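Putative transporter (Clostridium difficile 630, PDB 3LV9) is a putative membrane transporter whose paired CBS domains, the part described here, probably serve a regulatory role, and which may bind flavin adenine dinucleotide. Local coordinates at residues Val30-Asp42 and Tyr59-Val73. Numbering follows the deposited sequence.
Sequences VPRTDMVCIYESD and YPVCRKNKDDILGFV. With PO4 (phosphate ion), chain B.
C37 and C62 show how a disulfide can tie neighbouring parallel strands together: their SG atoms are bonded, with the S-S torsion at 102°. The sulfur of C62 also sits above the face of the Y39 ring, 4.9 Å from SG to the ring centroid, a Cys sulfur-aromatic contact. Beside this link the backbones pair in parallel register, I38 with V61 and Y39 with C62. I38 N donates to P60 O, C62 N to I38 O (N to O 2.9 Å) and E40 N to C62 O. Strands 38-39 and 58-62, joined through helix 44-53, form the beta-alpha-beta unit of a CBS domain, and strand 69-74 adds an antiparallel neighbour to 58-62. Apolar groups fill in around the strands. I38 CD1 lies 4.0 Å from V73 CG2 and touches Y59 CB, and I38 also touches I47 of helix 44-53. The selenomethionine M35 and I69 meet tip to tip, CE to CD1 at 3.7 Å, while V36 CG1 rests at the edge of the Y59 ring. Charged groups join the loops. E40 and R63 form a salt bridge in which R63 NE lies 2.5 Å from E40 OE2. R63 NH2 takes the other carboxylate oxygen, E40 OE1, at 3.1 Å. A bend at chi3 (-74°) turns the guanidinium, whose plane stands well off that of the carboxylate. K66, extended beyond CG, donates from NZ to R32 O (3.2 Å), and M35 N reaches the same oxygen from the other face of the carbonyl plane. K66 NZ also meets O4 of a phosphate, probably from crystallisation, at 3.0 Å.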
loop_
_atom_site.group_PDB
_atom_site.type_symbol
_atom_site.label_atom_id
_atom_site.label_comp_id
_atom_site.label_asym_id
_atom_site.label_seq_id
_atom_site.Cartn_x
_atom_site.Cartn_y
_atom_site.Cartn_z
ATOM N N VAL A 30 13.539 0.707 -7.426
ATOM C CA VAL A 30 12.973 0.139 -8.618
ATOM C C VAL A 30 13.701 0.923 -9.682
ATOM O O VAL A 30 13.696 2.149 -9.631
ATOM C CB VAL A 30 11.457 0.352 -8.658
ATOM C CG1 VAL A 30 10.886 -0.076 -9.993
ATOM C CG2 VAL A 30 10.776 -0.441 -7.462
ATOM N N PRO A 31 14.429 0.235 -10.570
ATOM C CA PRO A 31 15.134 0.963 -11.645
ATOM C C PRO A 31 14.208 1.614 -12.703
ATOM O O PRO A 31 13.106 1.084 -12.981
ATOM C CB PRO A 31 16.032 -0.104 -12.310
ATOM C CG PRO A 31 15.434 -1.427 -11.906
ATOM C CD PRO A 31 14.742 -1.195 -10.544
ATOM N N ARG A 32 14.681 2.736 -13.271
ATOM C CA ARG A 32 13.985 3.498 -14.298
ATOM C C ARG A 32 13.210 2.588 -15.230
ATOM O O ARG A 32 12.016 2.818 -15.445
ATOM C CB ARG A 32 14.968 4.369 -15.102
ATOM C CG ARG A 32 14.283 5.327 -16.119
ATOM C CD ARG A 32 15.231 5.841 -17.215
ATOM N NE ARG A 32 14.528 6.564 -18.318
ATOM C CZ ARG A 32 14.291 7.865 -18.296
ATOM N NH1 ARG A 32 14.709 8.561 -17.254
ATOM N NH2 ARG A 32 13.677 8.476 -19.298
ATOM N N THR A 33 13.836 1.515 -15.723
ATOM C CA THR A 33 13.170 0.716 -16.766
ATOM C C THR A 33 11.946 -0.023 -16.260
ATOM O O THR A 33 10.982 -0.208 -17.033
ATOM C CB THR A 33 14.156 -0.245 -17.575
ATOM O OG1 THR A 33 13.476 -0.724 -18.734
ATOM C CG2 THR A 33 14.614 -1.426 -16.798
ATOM N N ASP A 34 11.954 -0.389 -14.964
ATOM C CA ASP A 34 10.845 -1.170 -14.361
ATOM C C ASP A 34 9.837 -0.297 -13.633
ATOM O O ASP A 34 8.757 -0.737 -13.244
ATOM C CB ASP A 34 11.401 -2.196 -13.405
ATOM C CG ASP A 34 12.241 -3.260 -14.122
ATOM O OD1 ASP A 34 11.826 -3.682 -15.216
ATOM O OD2 ASP A 34 13.309 -3.674 -13.615
HETATM N N MSE A 35 10.181 0.961 -13.469
HETATM C CA MSE A 35 9.313 1.911 -12.805
HETATM C C MSE A 35 8.086 2.188 -13.675
HETATM O O MSE A 35 8.199 2.387 -14.887
HETATM C CB MSE A 35 10.122 3.179 -12.527
HETATM C CG MSE A 35 9.365 4.452 -12.534
HETATM SE SE MSE A 35 10.562 5.944 -12.140
HETATM C CE MSE A 35 9.458 7.404 -12.773
ATOM N N VAL A 36 6.919 2.192 -13.077
ATOM C CA VAL A 36 5.746 2.598 -13.809
ATOM C C VAL A 36 5.303 4.021 -13.531
ATOM O O VAL A 36 4.960 4.358 -12.425
ATOM C CB VAL A 36 4.598 1.653 -13.540
ATOM C CG1 VAL A 36 3.330 2.255 -14.049
ATOM C CG2 VAL A 36 4.861 0.300 -14.239
ATOM N N CYS A 37 5.293 4.834 -14.577
ATOM C CA CYS A 37 4.853 6.214 -14.548
ATOM C C CYS A 37 3.515 6.309 -15.233
ATOM O O CYS A 37 3.318 5.736 -16.295
ATOM C CB CYS A 37 5.838 7.121 -15.329
ATOM S SG CYS A 37 5.995 8.739 -14.518
ATOM N N ILE A 38 2.606 7.076 -14.653
ATOM C CA ILE A 38 1.442 7.488 -15.345
ATOM C C ILE A 38 1.808 8.750 -16.102
ATOM O O ILE A 38 2.182 9.737 -15.478
ATOM C CB ILE A 38 0.343 7.834 -14.359
ATOM C CG1 ILE A 38 -0.119 6.577 -13.609
ATOM C CG2 ILE A 38 -0.849 8.425 -15.109
ATOM C CD1 ILE A 38 -1.310 6.801 -12.741
ATOM N N TYR A 39 1.691 8.764 -17.424
ATOM C CA TYR A 39 1.993 9.999 -18.172
ATOM C C TYR A 39 0.754 10.903 -18.166
ATOM O O TYR A 39 -0.375 10.410 -18.149
ATOM C CB TYR A 39 2.442 9.685 -19.604
ATOM C CG TYR A 39 3.729 8.874 -19.676
ATOM C CD1 TYR A 39 4.949 9.488 -19.877
ATOM C CD2 TYR A 39 3.719 7.501 -19.574
ATOM C CE1 TYR A 39 6.116 8.771 -19.945
ATOM C CE2 TYR A 39 4.912 6.767 -19.634
ATOM C CZ TYR A 39 6.093 7.420 -19.803
ATOM O OH TYR A 39 7.270 6.725 -19.854
ATOM N N GLU A 40 0.932 12.214 -18.192
ATOM C CA GLU A 40 -0.264 13.070 -18.183
ATOM C C GLU A 40 -1.151 12.844 -19.415
ATOM O O GLU A 40 -2.330 13.112 -19.365
ATOM C CB GLU A 40 0.036 14.587 -17.928
ATOM C CG GLU A 40 0.862 15.289 -18.950
ATOM C CD GLU A 40 1.090 16.800 -18.643
ATOM O OE1 GLU A 40 0.481 17.400 -17.719
ATOM O OE2 GLU A 40 1.913 17.390 -19.346
ATOM N N SER A 41 -0.592 12.324 -20.496
ATOM C CA SER A 41 -1.360 12.088 -21.698
ATOM C C SER A 41 -1.901 10.685 -21.825
ATOM O O SER A 41 -2.441 10.351 -22.849
ATOM C CB SER A 41 -0.509 12.393 -22.921
ATOM O OG SER A 41 -1.337 12.891 -23.961
ATOM N N ASP A 42 -1.754 9.835 -20.820
ATOM C CA ASP A 42 -2.320 8.469 -20.906
ATOM C C ASP A 42 -3.843 8.507 -20.885
ATOM O O ASP A 42 -4.440 9.376 -20.216
ATOM C CB ASP A 42 -1.893 7.639 -19.722
ATOM C CG ASP A 42 -0.455 7.172 -19.805
ATOM O OD1 ASP A 42 0.175 7.213 -20.899
ATOM O OD2 ASP A 42 0.026 6.722 -18.754
ATOM N N TYR A 59 1.795 6.183 -7.557
ATOM C CA TYR A 59 2.406 6.236 -8.867
ATOM C C TYR A 59 2.895 7.624 -9.166
ATOM O O TYR A 59 2.158 8.596 -9.059
ATOM C CB TYR A 59 1.448 5.823 -9.955
ATOM C CG TYR A 59 1.057 4.359 -9.974
ATOM C CD1 TYR A 59 1.657 3.463 -10.886
ATOM C CD2 TYR A 59 0.069 3.873 -9.136
ATOM C CE1 TYR A 59 1.289 2.107 -10.932
ATOM C CE2 TYR A 59 -0.312 2.495 -9.166
ATOM C CZ TYR A 59 0.300 1.638 -10.077
ATOM O OH TYR A 59 -0.050 0.293 -10.127
ATOM N N PRO A 60 4.141 7.718 -9.589
ATOM C CA PRO A 60 4.612 8.922 -10.184
ATOM C C PRO A 60 3.883 9.258 -11.473
ATOM O O PRO A 60 3.466 8.371 -12.168
ATOM C CB PRO A 60 6.078 8.633 -10.453
ATOM C CG PRO A 60 6.139 7.168 -10.639
ATOM C CD PRO A 60 5.047 6.580 -9.813
ATOM N N VAL A 61 3.734 10.560 -11.732
ATOM C CA VAL A 61 3.145 11.095 -12.904
ATOM C C VAL A 61 4.280 11.823 -13.662
ATOM O O VAL A 61 5.057 12.603 -13.061
ATOM C CB VAL A 61 2.034 12.089 -12.523
ATOM C CG1 VAL A 61 1.537 12.831 -13.719
ATOM C CG2 VAL A 61 0.900 11.373 -11.826
ATOM N N CYS A 62 4.381 11.528 -14.953
ATOM C CA CYS A 62 5.369 12.090 -15.870
ATOM C C CYS A 62 4.759 12.862 -17.006
ATOM O O CYS A 62 3.723 12.514 -17.484
ATOM C CB CYS A 62 6.185 10.993 -16.537
ATOM S SG CYS A 62 6.792 9.765 -15.538
ATOM N N ARG A 63 5.464 13.873 -17.467
ATOM C CA ARG A 63 5.144 14.591 -18.687
ATOM C C ARG A 63 6.147 14.130 -19.712
ATOM O O ARG A 63 7.351 14.337 -19.562
ATOM C CB ARG A 63 5.248 16.101 -18.420
ATOM C CG ARG A 63 5.204 17.080 -19.602
ATOM C CD ARG A 63 5.153 18.553 -19.074
ATOM N NE ARG A 63 3.806 18.858 -18.539
ATOM C CZ ARG A 63 3.496 19.799 -17.626
ATOM N NH1 ARG A 63 4.425 20.594 -17.094
ATOM N NH2 ARG A 63 2.225 19.947 -17.221
ATOM N N LYS A 64 5.645 13.446 -20.726
ATOM C CA LYS A 64 6.433 13.038 -21.897
ATOM C C LYS A 64 7.388 11.873 -21.656
ATOM O O LYS A 64 7.299 10.849 -22.332
ATOM C CB LYS A 64 7.185 14.237 -22.531
ATOM C CG LYS A 64 6.311 15.192 -23.346
ATOM C CD LYS A 64 5.312 14.440 -24.235
ATOM C CE LYS A 64 5.197 15.008 -25.654
ATOM N NZ LYS A 64 4.305 14.126 -26.518
ATOM N N ASN A 65 8.323 12.048 -20.736
ATOM C CA ASN A 65 9.312 11.025 -20.418
ATOM C C ASN A 65 9.540 10.898 -18.909
ATOM O O ASN A 65 9.100 11.730 -18.113
ATOM C CB ASN A 65 10.626 11.353 -21.098
ATOM C CG ASN A 65 11.109 12.713 -20.736
ATOM O OD1 ASN A 65 11.588 12.926 -19.625
ATOM N ND2 ASN A 65 10.938 13.665 -21.640
ATOM N N LYS A 66 10.253 9.852 -18.526
ATOM C CA LYS A 66 10.431 9.522 -17.121
ATOM C C LYS A 66 11.408 10.492 -16.393
ATOM O O LYS A 66 11.580 10.387 -15.186
ATOM C CB LYS A 66 10.885 8.064 -16.995
ATOM C CG LYS A 66 9.745 7.018 -17.058
ATOM C CD LYS A 66 10.303 5.597 -17.066
ATOM C CE LYS A 66 9.193 4.522 -17.212
ATOM N NZ LYS A 66 9.797 3.203 -17.715
ATOM N N ASP A 67 12.021 11.434 -17.119
ATOM C CA ASP A 67 12.917 12.443 -16.496
ATOM C C ASP A 67 12.217 13.751 -16.140
ATOM O O ASP A 67 12.814 14.653 -15.524
ATOM C CB ASP A 67 14.050 12.806 -17.446
ATOM C CG ASP A 67 14.955 11.677 -17.700
ATOM O OD1 ASP A 67 14.999 10.748 -16.862
ATOM O OD2 ASP A 67 15.641 11.743 -18.725
ATOM N N ASP A 68 10.962 13.862 -16.566
ATOM C CA ASP A 68 10.137 15.013 -16.212
ATOM C C ASP A 68 9.016 14.555 -15.309
ATOM O O ASP A 68 7.920 14.400 -15.748
ATOM C CB ASP A 68 9.614 15.710 -17.476
ATOM C CG ASP A 68 8.931 17.064 -17.169
ATOM O OD1 ASP A 68 8.939 17.486 -15.973
ATOM O OD2 ASP A 68 8.386 17.689 -18.120
ATOM N N ILE A 69 9.337 14.314 -14.046
ATOM C CA ILE A 69 8.336 13.943 -13.055
ATOM C C ILE A 69 7.593 15.169 -12.545
ATOM O O ILE A 69 8.211 16.124 -12.099
ATOM C CB ILE A 69 8.949 13.289 -11.819
ATOM C CG1 ILE A 69 9.788 12.078 -12.211
ATOM C CG2 ILE A 69 7.847 12.885 -10.832
ATOM C CD1 ILE A 69 9.075 11.086 -12.969
ATOM N N LEU A 70 6.269 15.118 -12.566
ATOM C CA LEU A 70 5.436 16.199 -12.051
ATOM C C LEU A 70 5.050 16.033 -10.557
ATOM O O LEU A 70 4.730 17.005 -9.855
ATOM C CB LEU A 70 4.170 16.271 -12.896
ATOM C CG LEU A 70 4.330 16.390 -14.414
ATOM C CD1 LEU A 70 2.902 16.586 -15.013
ATOM C CD2 LEU A 70 5.257 17.541 -14.816
ATOM N N GLY A 71 5.058 14.796 -10.078
ATOM C CA GLY A 71 4.674 14.520 -8.692
ATOM C C GLY A 71 4.236 13.093 -8.654
ATOM O O GLY A 71 4.671 12.316 -9.476
ATOM N N PHE A 72 3.379 12.732 -7.713
ATOM C CA PHE A 72 2.804 11.411 -7.739
ATOM C C PHE A 72 1.333 11.417 -7.376
ATOM O O PHE A 72 0.778 12.422 -6.924
ATOM C CB PHE A 72 3.562 10.480 -6.819
ATOM C CG PHE A 72 3.186 10.601 -5.364
ATOM C CD1 PHE A 72 2.270 9.735 -4.811
ATOM C CD2 PHE A 72 3.820 11.532 -4.542
ATOM C CE1 PHE A 72 1.956 9.786 -3.440
ATOM C CE2 PHE A 72 3.518 11.614 -3.154
ATOM C CZ PHE A 72 2.577 10.738 -2.604
ATOM N N VAL A 73 0.702 10.276 -7.586
ATOM C CA VAL A 73 -0.659 10.164 -7.242
ATOM C C VAL A 73 -0.847 8.883 -6.500
ATOM O O VAL A 73 -0.072 7.949 -6.654
ATOM C CB VAL A 73 -1.571 10.235 -8.480
ATOM C CG1 VAL A 73 -1.551 11.640 -9.029
ATOM C CG2 VAL A 73 -1.156 9.211 -9.544
HETATM P P PO4 B . 7.399 3.496 -20.658
HETATM O O1 PO4 B . 8.017 2.637 -21.739
HETATM O O2 PO4 B . 8.267 4.714 -20.502
HETATM O O3 PO4 B . 6.022 3.993 -21.015
HETATM O O4 PO4 B . 7.342 2.647 -19.408
HETATM O O HOH W 1 2.525 12.775 -21.328
#